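Local coordinates for protein proline dehydrogenase (Deinococcus radiodurans, PDB 4H6Q) that oxidises L-proline to delta-1-pyrroline-5-carboxylate with FAD as cofactor and passes the electrons to a quinone, the first step of proline degradation to glutamate, at residues Val97-Ser102 / Thr118-Ile123; Lys192-Glu197 / Phe291-Ala296; Asp238-Phe243 / Phe254-Leu259. One frame throughout, in Å; residues are numbered along the deposited sequence. Where two conformers were deposited one is given.

Overall arrangement
The three contacts belong to one beta8-alpha8 barrel. Contact 1 and contact 3 each set a barrel strand, 96-99 or 254-259, against a neighbouring helix, 115-129 or 234-246; their centres lie about 27 Å apart, on opposite sides of the chain's centre. Contact 2, about 22 Å from contact 1 and about 21 Å from contact 3 between centres, joins the loop after strand 188-191 to helix 288-296. Along the chain contact 1 closes first, and contact 3 is nested inside the loop closed by contact 2. Each sends residues to the active site: contacts 1 and 2 bond the proline analogue, contact 2 also bonds FAD, and contact 3 packs against the flavin.

Contact 1 of 3, residues Val97-Ser102 / Thr118-Ile123; sequences VSIKLS and TNARRI. With TFB (tetrahydrofuran-2-carboxylic acid), chain D.
Ile99 extends its CD1 methyl toward Ile123, and the two side chains meet tip to tip, CD1 to CD1, at 4.1 Å. The same methyl of Ile99 also lies near the CB of Ala120, one turn earlier on the helix. In Ile99, CG1 sits between the backbone N and the carbonyl carbon (chi1 65°), which aims the longer branch at the helix. Leu101, two residues on, brings one branch to the same alanine, its CD2 lying 3.8 Å from Ala120 CB. The contact is apolar and buried, and joins strand 96-99 of the beta8-alpha8 barrel to helix 115-129 on its outer side; Leu154 of helix 144-158 also packs on Ala120, and Ile134 of the adjacent strand on Ile123. Side chains alternate here, and Lys100, between Ile99 and Leu101, points the other way, into the barrel. Its chain runs extended to CE and bends only at the last torsion (chi4 58°), bringing NZ to 2.9 Å from carboxylate atom OXT of tetrahydrofuran-2-carboxylic acid; a second, weak bond runs from NZ to the ring oxygen OA. NZ also forms a salt bridge with Asp137, probably an active-site residue. On the helix, Arg122 grips Asn119 side-on, NE and NH2 both donating to OD1, with NE in the carbonyl plane and NH2 above it; Arg122 NH2 also forms a salt bridge with Asp79.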
loop_
_atom_site.group_PDB
_atom_site.type_symbol
_atom_site.label_atom_id
_atom_site.label_comp_id
_atom_site.label_asym_id
_atom_site.label_seq_id
_atom_site.Cartn_x
_atom_site.Cartn_y
_atom_site.Cartn_z
ATOM N N VAL A 97 -4.560 7.007 0.954
ATOM C CA VAL A 97 -4.511 6.485 -0.412
ATOM C C VAL A 97 -3.094 5.971 -0.679
ATOM O O VAL A 97 -2.101 6.647 -0.327
ATOM C CB VAL A 97 -4.907 7.596 -1.452
ATOM C CG1 VAL A 97 -4.709 7.135 -2.866
ATOM C CG2 VAL A 97 -6.332 8.083 -1.215
ATOM N N SER A 98 -3.019 4.828 -1.377
ATOM C CA SER A 98 -1.755 4.276 -1.860
ATOM C C SER A 98 -1.655 4.463 -3.331
ATOM O O SER A 98 -2.609 4.155 -4.061
ATOM C CB SER A 98 -1.640 2.788 -1.481
ATOM O OG SER A 98 -1.550 2.610 -0.050
ATOM N N ILE A 99 -0.502 4.966 -3.761
ATOM C CA ILE A 99 -0.215 5.137 -5.191
ATOM C C ILE A 99 1.037 4.376 -5.558
ATOM O O ILE A 99 1.983 4.236 -4.765
ATOM C CB ILE A 99 -0.081 6.627 -5.604
ATOM C CG1 ILE A 99 1.121 7.317 -4.940
ATOM C CG2 ILE A 99 -1.407 7.375 -5.284
ATOM C CD1 ILE A 99 1.341 8.770 -5.414
ATOM N N LYS A 100 1.061 3.901 -6.813
ATOM C CA LYS A 100 2.272 3.372 -7.455
ATOM C C LYS A 100 2.862 4.487 -8.292
ATOM O O LYS A 100 2.181 5.050 -9.166
ATOM C CB LYS A 100 1.892 2.190 -8.379
ATOM C CG LYS A 100 1.652 0.921 -7.548
ATOM C CD LYS A 100 1.111 -0.199 -8.410
ATOM C CE LYS A 100 1.011 -1.502 -7.614
ATOM N NZ LYS A 100 0.153 -1.438 -6.400
ATOM N N LEU A 101 4.113 4.866 -8.047
ATOM C CA LEU A 101 4.623 6.008 -8.793
ATOM C C LEU A 101 4.749 5.733 -10.322
ATOM O O LEU A 101 4.785 6.661 -11.136
ATOM C CB LEU A 101 5.938 6.522 -8.204
ATOM C CG LEU A 101 5.734 7.247 -6.839
ATOM C CD1 LEU A 101 7.044 7.388 -6.101
ATOM C CD2 LEU A 101 5.036 8.596 -7.003
ATOM N N SER A 102 4.827 4.449 -10.723
ATOM C CA SER A 102 4.800 4.136 -12.153
ATOM C C SER A 102 3.445 4.446 -12.803
ATOM O O SER A 102 3.353 4.498 -14.038
ATOM C CB SER A 102 5.114 2.658 -12.385
ATOM O OG SER A 102 3.973 1.863 -12.104
ATOM N N THR A 118 6.377 15.360 -9.690
ATOM C CA THR A 118 5.457 16.488 -9.686
ATOM C C THR A 118 4.006 16.052 -9.522
ATOM O O THR A 118 3.271 16.755 -8.805
ATOM C CB THR A 118 5.560 17.367 -10.902
ATOM O OG1 THR A 118 5.172 16.595 -12.032
ATOM C CG2 THR A 118 6.981 17.852 -11.100
ATOM N N ASN A 119 3.594 14.897 -10.039
ATOM C CA ASN A 119 2.224 14.452 -9.780
ATOM C C ASN A 119 2.059 14.028 -8.337
ATOM O O ASN A 119 0.991 14.285 -7.743
ATOM C CB ASN A 119 1.835 13.310 -10.731
ATOM C CG ASN A 119 1.436 13.847 -12.112
ATOM O OD1 ASN A 119 0.808 14.912 -12.227
ATOM N ND2 ASN A 119 1.808 13.117 -13.187
ATOM N N ALA A 120 3.068 13.364 -7.752
ATOM C CA ALA A 120 2.947 12.977 -6.336
ATOM C C ALA A 120 2.811 14.199 -5.429
ATOM O O ALA A 120 2.050 14.170 -4.445
ATOM C CB ALA A 120 4.139 12.129 -5.895
ATOM N N ARG A 121 3.508 15.280 -5.744
ATOM C CA ARG A 121 3.347 16.514 -4.976
ATOM C C ARG A 121 1.901 16.989 -4.971
ATOM O O ARG A 121 1.367 17.404 -3.926
ATOM C CB ARG A 121 4.238 17.623 -5.547
ATOM C CG ARG A 121 5.701 17.485 -5.162
ATOM C CD ARG A 121 6.523 18.501 -5.923
ATOM N NE ARG A 121 7.893 18.490 -5.429
ATOM C CZ ARG A 121 8.960 18.724 -6.174
ATOM N NH1 ARG A 121 8.817 18.954 -7.464
ATOM N NH2 ARG A 121 10.169 18.685 -5.632
ATOM N N ARG A 122 1.229 16.949 -6.118
ATOM C CA ARG A 122 -0.164 17.412 -6.218
ATOM C C ARG A 122 -1.095 16.505 -5.418
ATOM O O ARG A 122 -2.024 16.987 -4.734
ATOM C CB ARG A 122 -0.626 17.446 -7.687
ATOM C CG ARG A 122 0.236 18.316 -8.577
ATOM C CD ARG A 122 -0.384 18.456 -9.953
ATOM N NE ARG A 122 -0.635 17.225 -10.695
ATOM C CZ ARG A 122 -1.862 16.791 -11.038
ATOM N NH1 ARG A 122 -2.959 17.433 -10.666
ATOM N NH2 ARG A 122 -1.990 15.742 -11.777
ATOM N N ILE A 123 -0.877 15.195 -5.520
ATOM C CA ILE A 123 -1.677 14.236 -4.777
ATOM C C ILE A 123 -1.500 14.416 -3.256
ATOM O O ILE A 123 -2.493 14.463 -2.493
ATOM C CB ILE A 123 -1.325 12.805 -5.224
ATOM C CG1 ILE A 123 -1.770 12.590 -6.702
ATOM C CG2 ILE A 123 -1.889 11.735 -4.270
ATOM C CD1 ILE A 123 -1.150 11.328 -7.343
HETATM O OA TFB D . 1.056 -3.653 -3.897
HETATM C CA TFB D . 0.614 -4.997 -4.043
HETATM C C TFB D . 0.100 -5.241 -5.447
HETATM O OB TFB D . -0.080 -6.428 -5.828
HETATM C CB TFB D . -0.475 -5.196 -3.076
HETATM C CG TFB D . -0.972 -3.847 -2.832
HETATM C CD TFB D . 0.107 -2.889 -3.158
HETATM O OXT TFB D . -0.155 -4.276 -6.258
#

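Contact 2 of 3, residues Lys192-Glu197 / Phe291-Ala296; sequences KGAYLE and FSRRIA. With FAD (flavin-adenine dinucleotide), chain C; TFB (tetrahydrofuran-2-carboxylic acid), chain D.
Arg293 lays its CD against Ala194, 4.0 Å from the carbonyl O, and turns one face of its guanidinium to Tyr195 CE1. A bend at chi3 (-74°) swings the group round to the carboxylate of the proline analogue, where NE donates to OB of tetrahydrofuran-2-carboxylic acid at 2.8 Å, nearly straight (167°), and NH2 donates to OXT. Arg294 meets OB with both NH1 and NH2, each at 2.9 Å, so three N-H groups of the two arginines grip that oxygen. The loop 192-197 holds FAD at two places: Ala194 N donates to flavin O2 at 2.9 Å, and Lys192 NZ reaches O1A of the pyrophosphate at 2.8 Å. Arg294 O, on the helix, accepts from adenine N6A. In the second shell, Glu66 pairs with Arg293 and Glu297 with Arg294. The paired arginines would probably favour an ionised carboxylate, consistent with proline binding through the same group beside the flavin.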
loop_
_atom_site.group_PDB
_atom_site.type_symbol
_atom_site.label_atom_id
_atom_site.label_comp_id
_atom_site.label_asym_id
_atom_site.label_seq_id
_atom_site.Cartn_x
_atom_site.Cartn_y
_atom_site.Cartn_z
ATOM N N LYS A 192 6.096 -8.739 2.462
ATOM C CA LYS A 192 7.035 -9.774 1.976
ATOM C C LYS A 192 7.602 -9.393 0.604
ATOM O O LYS A 192 8.828 -9.387 0.431
ATOM C CB LYS A 192 6.373 -11.163 1.989
ATOM C CG LYS A 192 6.056 -11.643 3.402
ATOM C CD LYS A 192 5.625 -13.120 3.408
ATOM C CE LYS A 192 5.092 -13.484 4.814
ATOM N NZ LYS A 192 4.975 -14.990 4.918
ATOM N N GLY A 193 6.755 -9.110 -0.370
ATOM C CA GLY A 193 7.201 -8.714 -1.701
ATOM C C GLY A 193 6.382 -9.375 -2.792
ATOM O O GLY A 193 6.197 -10.586 -2.755
ATOM N N ALA A 194 5.890 -8.579 -3.749
ATOM C CA ALA A 194 4.874 -9.043 -4.706
ATOM C C ALA A 194 5.395 -9.510 -6.047
ATOM O O ALA A 194 4.623 -10.083 -6.804
ATOM C CB ALA A 194 3.817 -7.977 -4.953
ATOM N N TYR A 195 6.665 -9.272 -6.349
ATOM C CA TYR A 195 7.178 -9.376 -7.732
ATOM C C TYR A 195 8.100 -10.581 -7.924
ATOM O O TYR A 195 8.504 -11.225 -6.949
ATOM C CB TYR A 195 7.877 -8.060 -8.132
ATOM C CG TYR A 195 6.926 -6.889 -8.069
ATOM C CD1 TYR A 195 6.103 -6.555 -9.161
ATOM C CD2 TYR A 195 6.814 -6.136 -6.915
ATOM C CE1 TYR A 195 5.204 -5.494 -9.091
ATOM C CE2 TYR A 195 5.916 -5.095 -6.842
ATOM C CZ TYR A 195 5.135 -4.764 -7.924
ATOM O OH TYR A 195 4.251 -3.720 -7.780
ATOM N N LEU A 196 8.396 -10.902 -9.169
ATOM C CA LEU A 196 9.311 -11.996 -9.507
ATOM C C LEU A 196 10.709 -11.448 -9.483
ATOM O O LEU A 196 11.033 -10.545 -10.284
ATOM C CB LEU A 196 8.973 -12.533 -10.904
ATOM C CG LEU A 196 9.719 -13.753 -11.391
ATOM C CD1 LEU A 196 9.373 -14.958 -10.490
ATOM C CD2 LEU A 196 9.362 -13.989 -12.876
ATOM N N GLU A 197 11.536 -11.927 -8.561
ATOM C CA GLU A 197 12.903 -11.368 -8.354
ATOM C C GLU A 197 13.958 -12.469 -8.247
ATOM O O GLU A 197 13.735 -13.494 -7.587
ATOM C CB GLU A 197 12.946 -10.474 -7.107
ATOM C CG GLU A 197 12.030 -9.249 -7.154
ATOM C CD GLU A 197 12.542 -8.143 -8.067
ATOM O OE1 GLU A 197 13.589 -8.322 -8.742
ATOM O OE2 GLU A 197 11.893 -7.086 -8.125
ATOM N N PHE A 291 -5.165 -8.124 -9.921
ATOM C CA PHE A 291 -5.897 -9.373 -9.756
ATOM C C PHE A 291 -5.041 -10.599 -10.176
ATOM O O PHE A 291 -5.067 -11.654 -9.508
ATOM C CB PHE A 291 -7.169 -9.296 -10.591
ATOM C CG PHE A 291 -7.948 -10.579 -10.675
ATOM C CD1 PHE A 291 -8.371 -11.265 -9.539
ATOM C CD2 PHE A 291 -8.296 -11.069 -11.918
ATOM C CE1 PHE A 291 -9.154 -12.425 -9.655
ATOM C CE2 PHE A 291 -9.077 -12.230 -12.052
ATOM C CZ PHE A 291 -9.481 -12.921 -10.924
ATOM N N SER A 292 -4.250 -10.480 -11.246
ATOM C CA SER A 292 -3.370 -11.575 -11.648
ATOM C C SER A 292 -2.387 -11.952 -10.543
ATOM O O SER A 292 -2.140 -13.156 -10.340
ATOM C CB SER A 292 -2.655 -11.287 -12.968
ATOM O OG SER A 292 -1.591 -10.367 -12.790
ATOM N N ARG A 293 -1.881 -10.955 -9.792
ATOM C CA ARG A 293 -0.961 -11.273 -8.707
ATOM C C ARG A 293 -1.671 -12.012 -7.593
ATOM O O ARG A 293 -1.106 -12.939 -7.004
ATOM C CB ARG A 293 -0.251 -10.006 -8.188
ATOM C CG ARG A 293 0.718 -9.446 -9.204
ATOM C CD ARG A 293 1.565 -8.315 -8.619
ATOM N NE ARG A 293 0.842 -7.050 -8.427
ATOM C CZ ARG A 293 0.735 -6.081 -9.339
ATOM N NH1 ARG A 293 1.210 -6.229 -10.573
ATOM N NH2 ARG A 293 0.056 -4.977 -9.028
ATOM N N ARG A 294 -2.921 -11.639 -7.296
ATOM C CA ARG A 294 -3.702 -12.367 -6.269
ATOM C C ARG A 294 -3.888 -13.816 -6.673
ATOM O O ARG A 294 -3.783 -14.729 -5.820
ATOM C CB ARG A 294 -5.060 -11.708 -6.035
ATOM C CG ARG A 294 -4.996 -10.214 -5.609
ATOM C CD ARG A 294 -4.201 -9.982 -4.286
ATOM N NE ARG A 294 -2.735 -9.989 -4.344
ATOM C CZ ARG A 294 -1.980 -8.949 -4.732
ATOM N NH1 ARG A 294 -2.557 -7.867 -5.315
ATOM N NH2 ARG A 294 -0.653 -9.020 -4.635
ATOM N N ILE A 295 -4.155 -14.063 -7.959
ATOM C CA ILE A 295 -4.327 -15.441 -8.434
ATOM C C ILE A 295 -3.020 -16.224 -8.331
ATOM O O ILE A 295 -3.030 -17.392 -7.893
ATOM C CB ILE A 295 -4.890 -15.449 -9.891
ATOM C CG1 ILE A 295 -6.305 -14.806 -9.894
ATOM C CG2 ILE A 295 -4.811 -16.862 -10.497
ATOM C CD1 ILE A 295 -7.360 -15.502 -9.001
ATOM N N ALA A 296 -1.896 -15.623 -8.716
ATOM C CA ALA A 296 -0.619 -16.320 -8.695
ATOM C C ALA A 296 -0.224 -16.718 -7.282
ATOM O O ALA A 296 0.479 -17.710 -7.067
ATOM C CB ALA A 296 0.451 -15.447 -9.302
HETATM P PA FAD C . 2.055 -15.404 2.313
HETATM O O1A FAD C . 3.189 -16.134 3.039
HETATM O O2A FAD C . 2.142 -15.277 0.847
HETATM O O5B FAD C . 0.681 -15.944 2.587
HETATM C C5B FAD C . 0.248 -16.136 3.925
HETATM C C4B FAD C . -1.158 -16.690 4.020
HETATM O O4B FAD C . -2.048 -15.634 3.741
HETATM C C3B FAD C . -1.484 -17.723 3.003
HETATM O O3B FAD C . -1.053 -19.034 3.330
HETATM C C2B FAD C . -2.955 -17.576 2.918
HETATM O O2B FAD C . -3.609 -18.103 4.052
HETATM C C1B FAD C . -3.095 -16.088 2.933
HETATM N N9A FAD C . -2.994 -15.468 1.612
HETATM C C8A FAD C . -2.044 -14.533 1.202
HETATM N N7A FAD C . -2.235 -14.159 -0.064
HETATM C C5A FAD C . -3.368 -14.833 -0.510
HETATM C C6A FAD C . -4.050 -14.868 -1.713
HETATM N N6A FAD C . -3.645 -14.072 -2.825
HETATM N N1A FAD C . -5.125 -15.667 -1.809
HETATM C C2A FAD C . -5.551 -16.425 -0.779
HETATM N N3A FAD C . -4.925 -16.438 0.409
HETATM C C4A FAD C . -3.864 -15.651 0.547
HETATM N N1 FAD C . 4.183 -6.001 -1.818
HETATM C C2 FAD C . 4.925 -5.156 -2.582
HETATM O O2 FAD C . 5.938 -5.678 -3.232
HETATM N N3 FAD C . 4.667 -3.815 -2.672
HETATM C C4 FAD C . 3.608 -3.238 -1.981
HETATM O O4 FAD C . 3.357 -1.918 -2.096
HETATM C C4X FAD C . 2.772 -4.106 -1.149
HETATM N N5 FAD C . 1.714 -3.594 -0.442
HETATM C C5X FAD C . 0.998 -4.464 0.349
HETATM C C6 FAD C . -0.085 -3.971 1.093
HETATM C C7 FAD C . -0.819 -4.841 1.939
HETATM C C7M FAD C . -1.997 -4.307 2.751
HETATM C C8 FAD C . -0.441 -6.204 2.014
HETATM C C8M FAD C . -1.188 -7.161 2.904
HETATM C C9 FAD C . 0.621 -6.694 1.238
HETATM C C9A FAD C . 1.344 -5.836 0.433
HETATM N N10 FAD C . 2.427 -6.352 -0.305
HETATM C C10 FAD C . 3.138 -5.492 -1.106
HETATM C "C1'" FAD C . 2.840 -7.743 -0.214
HETATM C "C2'" FAD C . 2.381 -8.667 -1.298
HETATM O "O2'" FAD C . 1.116 -8.177 -1.725
HETATM C "C3'" FAD C . 2.589 -9.995 -0.529
HETATM O "O3'" FAD C . 3.783 -10.666 -0.802
HETATM C "C4'" FAD C . 1.465 -10.953 -0.495
HETATM O "O4'" FAD C . 0.416 -10.255 0.076
HETATM C "C5'" FAD C . 1.872 -12.147 0.356
HETATM O "O5'" FAD C . 0.900 -12.349 1.335
HETATM P P FAD C . 1.260 -12.576 2.869
HETATM O O1P FAD C . 2.261 -11.603 3.563
HETATM O O2P FAD C . -0.135 -12.849 3.494
HETATM O O3P FAD C . 1.926 -14.042 2.981
HETATM O OA TFB D . 1.056 -3.653 -3.897
HETATM C CA TFB D . 0.614 -4.997 -4.043
HETATM C C TFB D . 0.100 -5.241 -5.447
HETATM O OB TFB D . -0.080 -6.428 -5.828
HETATM C CB TFB D . -0.475 -5.196 -3.076
HETATM C CG TFB D . -0.972 -3.847 -2.832
HETATM C CD TFB D . 0.107 -2.889 -3.158
HETATM O OXT TFB D . -0.155 -4.276 -6.258
#

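Contact 3 of 3, residues Asp238-Phe243 / Phe254-Leu259; sequences DDVKRF and FEFQML. With FAD (flavin-adenine dinucleotide), chain C.
Val240 drives its CG1 methyl against the ring of Phe256, 4.0 Å from CE1, the two side chains coming from opposite directions. The same methyl lies 4.4 Å from Phe254 CE1, and its placement anti to the backbone N (chi1 171°) carries it to both rings. The Phe254 ring itself has Phe256 CE2 at its edge. This tight, buried core belongs to a beta-alpha-beta unit of the barrel, in which helix 234-246 precedes strand 254-259; the axes of segments 238-243 and 254-259 run antiparallel, 11.1 Å apart at closest. Toward solvent the contact loosens: only the aliphatic part of Lys241 touches, CG lying 4.2 Å from Phe256 CZ, while its NZ pairs with Glu273. At the far end of the strand, Leu259 lays CD2 against the flavin, 3.5 Å from C7 of FAD, with CG near methyl C8M. Cut back to an alanine, this position would probably lose its apolar cover over the dimethylbenzene end of the flavin and leave Arg294, which packs on CD1, less supported.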
loop_
_atom_site.group_PDB
_atom_site.type_symbol
_atom_site.label_atom_id
_atom_site.label_comp_id
_atom_site.label_asym_id
_atom_site.label_seq_id
_atom_site.Cartn_x
_atom_site.Cartn_y
_atom_site.Cartn_z
ATOM N N ASP A 238 0.910 -13.378 15.006
ATOM C CA ASP A 238 0.974 -13.763 16.412
ATOM C C ASP A 238 2.317 -13.356 17.038
ATOM O O ASP A 238 2.365 -12.936 18.202
ATOM C CB ASP A 238 0.770 -15.272 16.595
ATOM C CG ASP A 238 -0.637 -15.729 16.272
ATOM O OD1 ASP A 238 -1.537 -14.876 16.209
ATOM O OD2 ASP A 238 -0.835 -16.955 16.065
ATOM N N ASP A 239 3.409 -13.464 16.284
ATOM C CA ASP A 239 4.724 -13.097 16.819
ATOM C C ASP A 239 4.819 -11.572 16.998
ATOM O O ASP A 239 5.452 -11.104 17.946
ATOM C CB ASP A 239 5.854 -13.591 15.908
ATOM C CG ASP A 239 7.183 -13.600 16.595
ATOM O OD1 ASP A 239 7.241 -13.806 17.826
ATOM O OD2 ASP A 239 8.192 -13.462 15.878
ATOM N N VAL A 240 4.191 -10.796 16.104
ATOM C CA VAL A 240 4.150 -9.336 16.290
ATOM C C VAL A 240 3.359 -8.970 17.555
ATOM O O VAL A 240 3.790 -8.115 18.328
ATOM C CB VAL A 240 3.632 -8.598 15.038
ATOM C CG1 VAL A 240 3.389 -7.090 15.340
ATOM C CG2 VAL A 240 4.637 -8.782 13.881
ATOM N N LYS A 241 2.217 -9.629 17.787
ATOM C CA LYS A 241 1.445 -9.386 19.006
ATOM C C LYS A 241 2.321 -9.647 20.221
ATOM O O LYS A 241 2.315 -8.873 21.210
ATOM C CB LYS A 241 0.200 -10.280 19.109
ATOM C CG LYS A 241 -0.838 -10.087 18.033
ATOM C CD LYS A 241 -2.086 -10.853 18.402
ATOM C CE LYS A 241 -3.015 -10.898 17.251
ATOM N NZ LYS A 241 -4.285 -11.652 17.481
ATOM N N ARG A 242 3.077 -10.736 20.183
ATOM C CA ARG A 242 3.957 -11.095 21.274
ATOM C C ARG A 242 5.047 -10.032 21.479
ATOM O O ARG A 242 5.298 -9.599 22.613
ATOM C CB ARG A 242 4.598 -12.419 20.873
ATOM C CG ARG A 242 5.587 -13.006 21.866
ATOM C CD ARG A 242 6.998 -12.400 21.824
ATOM N NE ARG A 242 7.607 -12.459 20.483
ATOM C CZ ARG A 242 8.762 -11.885 20.167
ATOM N NH1 ARG A 242 9.412 -11.193 21.093
ATOM N NH2 ARG A 242 9.239 -11.946 18.928
ATOM N N PHE A 243 5.680 -9.593 20.395
ATOM C CA PHE A 243 6.754 -8.598 20.462
ATOM C C PHE A 243 6.245 -7.294 21.059
ATOM O O PHE A 243 6.885 -6.715 21.962
ATOM C CB PHE A 243 7.297 -8.365 19.068
ATOM C CG PHE A 243 8.434 -7.369 19.014
ATOM C CD1 PHE A 243 9.758 -7.798 19.080
ATOM C CD2 PHE A 243 8.161 -5.995 18.899
ATOM C CE1 PHE A 243 10.819 -6.898 19.028
ATOM C CE2 PHE A 243 9.226 -5.074 18.823
ATOM C CZ PHE A 243 10.567 -5.539 18.892
ATOM N N PHE A 254 1.054 1.307 15.921
ATOM C CA PHE A 254 1.276 0.482 14.713
ATOM C C PHE A 254 -0.064 -0.037 14.310
ATOM O O PHE A 254 -1.027 0.054 15.093
ATOM C CB PHE A 254 2.237 -0.696 14.997
ATOM C CG PHE A 254 1.645 -1.740 15.844
ATOM C CD1 PHE A 254 1.063 -2.867 15.287
ATOM C CD2 PHE A 254 1.563 -1.568 17.243
ATOM C CE1 PHE A 254 0.445 -3.848 16.100
ATOM C CE2 PHE A 254 0.949 -2.523 18.037
ATOM C CZ PHE A 254 0.416 -3.650 17.492
ATOM N N GLU A 255 -0.166 -0.618 13.116
ATOM C CA GLU A 255 -1.423 -1.251 12.690
ATOM C C GLU A 255 -1.087 -2.457 11.844
ATOM O O GLU A 255 -0.004 -2.525 11.207
ATOM C CB GLU A 255 -2.322 -0.295 11.916
ATOM C CG GLU A 255 -1.732 0.214 10.576
ATOM C CD GLU A 255 -2.412 1.451 10.096
ATOM O OE1 GLU A 255 -2.705 1.583 8.869
ATOM O OE2 GLU A 255 -2.652 2.377 10.943
ATOM N N PHE A 256 -2.016 -3.408 11.846
ATOM C CA PHE A 256 -1.981 -4.517 10.880
ATOM C C PHE A 256 -2.675 -4.044 9.617
ATOM O O PHE A 256 -3.627 -3.250 9.660
ATOM C CB PHE A 256 -2.704 -5.745 11.436
ATOM C CG PHE A 256 -1.971 -6.393 12.572
ATOM C CD1 PHE A 256 -0.779 -7.086 12.351
ATOM C CD2 PHE A 256 -2.412 -6.201 13.884
ATOM C CE1 PHE A 256 -0.098 -7.670 13.412
ATOM C CE2 PHE A 256 -1.756 -6.770 14.932
ATOM C CZ PHE A 256 -0.571 -7.501 14.718
ATOM N N GLN A 257 -2.202 -4.557 8.468
ATOM C CA GLN A 257 -2.857 -4.272 7.189
ATOM C C GLN A 257 -3.021 -5.530 6.384
ATOM O O GLN A 257 -2.174 -6.429 6.443
ATOM C CB GLN A 257 -2.064 -3.257 6.344
ATOM C CG GLN A 257 -1.986 -1.862 7.009
ATOM C CD GLN A 257 -1.380 -0.810 6.085
ATOM O OE1 GLN A 257 -0.837 -1.142 5.025
ATOM N NE2 GLN A 257 -1.435 0.460 6.487
ATOM N N MET A 258 -4.153 -5.628 5.650
ATOM C CA MET A 258 -4.473 -6.818 4.830
ATOM C C MET A 258 -5.068 -6.318 3.521
ATOM O O MET A 258 -5.596 -5.178 3.449
ATOM C CB MET A 258 -5.556 -7.656 5.522
ATOM C CG MET A 258 -5.028 -8.463 6.690
ATOM S SD MET A 258 -5.104 -7.558 8.215
ATOM C CE MET A 258 -4.113 -8.708 9.203
ATOM N N LEU A 259 -5.008 -7.171 2.495
ATOM C CA LEU A 259 -5.671 -6.868 1.236
ATOM C C LEU A 259 -7.167 -7.164 1.333
ATOM O O LEU A 259 -7.569 -8.168 1.972
ATOM C CB LEU A 259 -5.038 -7.633 0.059
ATOM C CG LEU A 259 -3.515 -7.425 -0.163
ATOM C CD1 LEU A 259 -3.046 -8.278 -1.391
ATOM C CD2 LEU A 259 -3.210 -5.972 -0.392
HETATM P PA FAD C . 2.055 -15.404 2.313
HETATM O O1A FAD C . 3.189 -16.134 3.039
HETATM O O2A FAD C . 2.142 -15.277 0.847
HETATM O O5B FAD C . 0.681 -15.944 2.587
HETATM C C5B FAD C . 0.248 -16.136 3.925
HETATM C C4B FAD C . -1.158 -16.690 4.020
HETATM O O4B FAD C . -2.048 -15.634 3.741
HETATM C C3B FAD C . -1.484 -17.723 3.003
HETATM O O3B FAD C . -1.053 -19.034 3.330
HETATM C C2B FAD C . -2.955 -17.576 2.918
HETATM O O2B FAD C . -3.609 -18.103 4.052
HETATM C C1B FAD C . -3.095 -16.088 2.933
HETATM N N9A FAD C . -2.994 -15.468 1.612
HETATM C C8A FAD C . -2.044 -14.533 1.202
HETATM N N7A FAD C . -2.235 -14.159 -0.064
HETATM C C5A FAD C . -3.368 -14.833 -0.510
HETATM C C6A FAD C . -4.050 -14.868 -1.713
HETATM N N6A FAD C . -3.645 -14.072 -2.825
HETATM N N1A FAD C . -5.125 -15.667 -1.809
HETATM C C2A FAD C . -5.551 -16.425 -0.779
HETATM N N3A FAD C . -4.925 -16.438 0.409
HETATM C C4A FAD C . -3.864 -15.651 0.547
HETATM N N1 FAD C . 4.183 -6.001 -1.818
HETATM C C2 FAD C . 4.925 -5.156 -2.582
HETATM O O2 FAD C . 5.938 -5.678 -3.232
HETATM N N3 FAD C . 4.667 -3.815 -2.672
HETATM C C4 FAD C . 3.608 -3.238 -1.981
HETATM O O4 FAD C . 3.357 -1.918 -2.096
HETATM C C4X FAD C . 2.772 -4.106 -1.149
HETATM N N5 FAD C . 1.714 -3.594 -0.442
HETATM C C5X FAD C . 0.998 -4.464 0.349
HETATM C C6 FAD C . -0.085 -3.971 1.093
HETATM C C7 FAD C . -0.819 -4.841 1.939
HETATM C C7M FAD C . -1.997 -4.307 2.751
HETATM C C8 FAD C . -0.441 -6.204 2.014
HETATM C C8M FAD C . -1.188 -7.161 2.904
HETATM C C9 FAD C . 0.621 -6.694 1.238
HETATM C C9A FAD C . 1.344 -5.836 0.433
HETATM N N10 FAD C . 2.427 -6.352 -0.305
HETATM C C10 FAD C . 3.138 -5.492 -1.106
HETATM C "C1'" FAD C . 2.840 -7.743 -0.214
HETATM C "C2'" FAD C . 2.381 -8.667 -1.298
HETATM O "O2'" FAD C . 1.116 -8.177 -1.725
HETATM C "C3'" FAD C . 2.589 -9.995 -0.529
HETATM O "O3'" FAD C . 3.783 -10.666 -0.802
HETATM C "C4'" FAD C . 1.465 -10.953 -0.495
HETATM O "O4'" FAD C . 0.416 -10.255 0.076
HETATM C "C5'" FAD C . 1.872 -12.147 0.356
HETATM O "O5'" FAD C . 0.900 -12.349 1.335
HETATM P P FAD C . 1.260 -12.576 2.869
HETATM O O1P FAD C . 2.261 -11.603 3.563
HETATM O O2P FAD C . -0.135 -12.849 3.494
HETATM O O3P FAD C . 1.926 -14.042 2.981
#